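Local coordinates for 190aa long hypothetical protein (Pyrococcus horikoshii, PDB 2DDZ), which is of unknown function but belongs to the DUF366 family, related to class II tRNA synthetases, and forms a hexamer that bound guanidine in the crystal, at residues E[44-49]-E[61-66]. Numbering follows the deposited sequence.
Sequences CNVKVE and KEIKGD
Val46 and Ile63 run abreast, with Val46 CG2 3.5 Å from Ile63 CB. A chi1 of -50° sets Ile63 CG1 beside its backbone N and leaves CG2 on the side of Cys44, whose SG stands 4.1 Å from Ile63 CG2. On the other face Asn45 and Lys64 run alongside each other: Asn45 OD1 lies 3.0 Å from Lys64 CE, next to the ammonium group, and also touches Lys64 CG. The lysine chain is extended beyond CG, and Lys64 NZ forms a salt bridge with Glu62 OE1 (3.4 Å), the hydrogen bond within it being weak. Between the two faces the backbones pair antiparallel, Cys44-Gly65 hydrogen-bonded and Asn45-Lys64 non-hydrogen-bonded. Cys44 N donates to Gly65 O at 2.9 Å, from above the carbonyl plane, while Val46 N meets Ile63 O at 3.1 Å, almost in line with the C=O bond. A water donates to Val46 O (2.9 Å) and accepts from Ile63 N (3.0 Å). Met51 partly covers Val46 and Ile63; Cys44 is buried against Ile122 of strand 118-128. The pairing brings the chain back to strand 36-45 after helix 54-59, and water takes the place of a second direct bond between Val46 and Ile63.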
loop_
_atom_site.group_PDB
_atom_site.type_symbol
_atom_site.label_atom_id
_atom_site.label_comp_id
_atom_site.label_asym_id
_atom_site.label_seq_id
_atom_site.Cartn_x
_atom_site.Cartn_y
_atom_site.Cartn_z
ATOM N N CYS E 44 -18.308 28.023 -13.230
ATOM C CA CYS E 44 -17.026 27.555 -12.731
ATOM C C CYS E 44 -16.215 28.732 -12.208
ATOM O O CYS E 44 -15.750 29.564 -12.983
ATOM C CB CYS E 44 -16.242 26.852 -13.839
ATOM S SG CYS E 44 -14.589 26.308 -13.329
ATOM N N ASN E 45 -16.072 28.816 -10.892
ATOM C CA ASN E 45 -15.284 29.873 -10.287
ATOM C C ASN E 45 -14.585 29.248 -9.086
ATOM O O ASN E 45 -15.111 29.229 -7.967
ATOM C CB ASN E 45 -16.175 31.043 -9.874
ATOM C CG ASN E 45 -15.377 32.216 -9.342
ATOM O OD1 ASN E 45 -14.215 32.408 -9.707
ATOM N ND2 ASN E 45 -15.998 33.012 -8.484
ATOM N N VAL E 46 -13.390 28.725 -9.339
ATOM C CA VAL E 46 -12.617 28.036 -8.315
ATOM C C VAL E 46 -11.956 28.927 -7.294
ATOM O O VAL E 46 -11.132 29.762 -7.637
ATOM C CB VAL E 46 -11.510 27.144 -8.941
ATOM C CG1 VAL E 46 -10.820 26.331 -7.847
ATOM C CG2 VAL E 46 -12.104 26.227 -9.991
ATOM N N LYS E 47 -12.318 28.726 -6.032
ATOM C CA LYS E 47 -11.733 29.479 -4.937
ATOM C C LYS E 47 -10.271 29.046 -4.774
ATOM O O LYS E 47 -9.952 27.855 -4.824
ATOM C CB LYS E 47 -12.492 29.199 -3.639
ATOM C CG LYS E 47 -13.916 29.725 -3.610
ATOM C CD LYS E 47 -14.567 29.407 -2.273
ATOM C CE LYS E 47 -15.956 30.015 -2.151
ATOM N NZ LYS E 47 -16.893 29.552 -3.214
ATOM N N VAL E 48 -9.390 30.020 -4.580
ATOM C CA VAL E 48 -7.973 29.753 -4.411
ATOM C C VAL E 48 -7.683 28.726 -3.310
ATOM O O VAL E 48 -6.711 27.975 -3.398
ATOM C CB VAL E 48 -7.218 31.067 -4.125
ATOM C CG1 VAL E 48 -5.810 30.782 -3.636
ATOM C CG2 VAL E 48 -7.157 31.889 -5.396
ATOM N N GLU E 49 -8.530 28.686 -2.286
ATOM C CA GLU E 49 -8.343 27.750 -1.185
ATOM C C GLU E 49 -8.810 26.359 -1.580
ATOM O O GLU E 49 -8.601 25.390 -0.849
ATOM C CB GLU E 49 -9.117 28.212 0.055
ATOM C CG GLU E 49 -10.573 28.563 -0.224
ATOM C CD GLU E 49 -10.776 30.045 -0.496
ATOM O OE1 GLU E 49 -9.868 30.685 -1.074
ATOM O OE2 GLU E 49 -11.850 30.570 -0.136
ATOM N N LYS E 61 -3.429 31.603 -11.630
ATOM C CA LYS E 61 -4.436 31.517 -12.684
ATOM C C LYS E 61 -5.855 31.636 -12.145
ATOM O O LYS E 61 -6.125 31.318 -10.989
ATOM C CB LYS E 61 -4.324 30.190 -13.436
ATOM C CG LYS E 61 -3.160 30.100 -14.399
ATOM C CD LYS E 61 -3.304 28.892 -15.321
ATOM C CE LYS E 61 -2.177 28.836 -16.341
ATOM N NZ LYS E 61 -2.318 27.684 -17.276
ATOM N N GLU E 62 -6.759 32.120 -12.987
ATOM C CA GLU E 62 -8.161 32.223 -12.605
ATOM C C GLU E 62 -8.783 31.038 -13.293
ATOM O O GLU E 62 -8.521 30.810 -14.470
ATOM C CB GLU E 62 -8.839 33.469 -13.176
ATOM C CG GLU E 62 -8.321 34.806 -12.709
ATOM C CD GLU E 62 -9.140 35.946 -13.285
ATOM O OE1 GLU E 62 -10.304 36.122 -12.859
ATOM O OE2 GLU E 62 -8.625 36.653 -14.176
ATOM N N ILE E 63 -9.585 30.272 -12.575
ATOM C CA ILE E 63 -10.261 29.144 -13.196
ATOM C C ILE E 63 -11.735 29.552 -13.204
ATOM O O ILE E 63 -12.460 29.323 -12.231
ATOM C CB ILE E 63 -10.071 27.839 -12.386
ATOM C CG1 ILE E 63 -8.590 27.620 -12.076
ATOM C CG2 ILE E 63 -10.539 26.652 -13.207
ATOM C CD1 ILE E 63 -7.728 27.454 -13.317
ATOM N N LYS E 64 -12.166 30.180 -14.296
ATOM C CA LYS E 64 -13.544 30.648 -14.420
ATOM C C LYS E 64 -14.245 30.336 -15.740
ATOM O O LYS E 64 -13.614 30.102 -16.774
ATOM C CB LYS E 64 -13.615 32.160 -14.200
ATOM C CG LYS E 64 -13.313 32.632 -12.795
ATOM C CD LYS E 64 -13.438 34.150 -12.723
ATOM C CE LYS E 64 -13.151 34.680 -11.329
ATOM N NZ LYS E 64 -13.299 36.163 -11.268
ATOM N N GLY E 65 -15.572 30.363 -15.677
ATOM C CA GLY E 65 -16.414 30.112 -16.830
ATOM C C GLY E 65 -17.819 30.349 -16.333
ATOM O O GLY E 65 -18.068 30.212 -15.132
ATOM N N ASP E 66 -18.738 30.723 -17.216
ATOM C CA ASP E 66 -20.109 30.952 -16.775
ATOM C C ASP E 66 -20.990 29.736 -17.013
ATOM O O ASP E 66 -22.030 29.584 -16.379
ATOM C CB ASP E 66 -20.716 32.174 -17.478
ATOM C CG ASP E 66 -20.084 33.488 -17.027
ATOM O OD1 ASP E 66 -19.969 33.721 -15.799
ATOM O OD2 ASP E 66 -19.709 34.293 -17.906
HETATM O O HOH W 1 -10.342 31.421 -9.870
#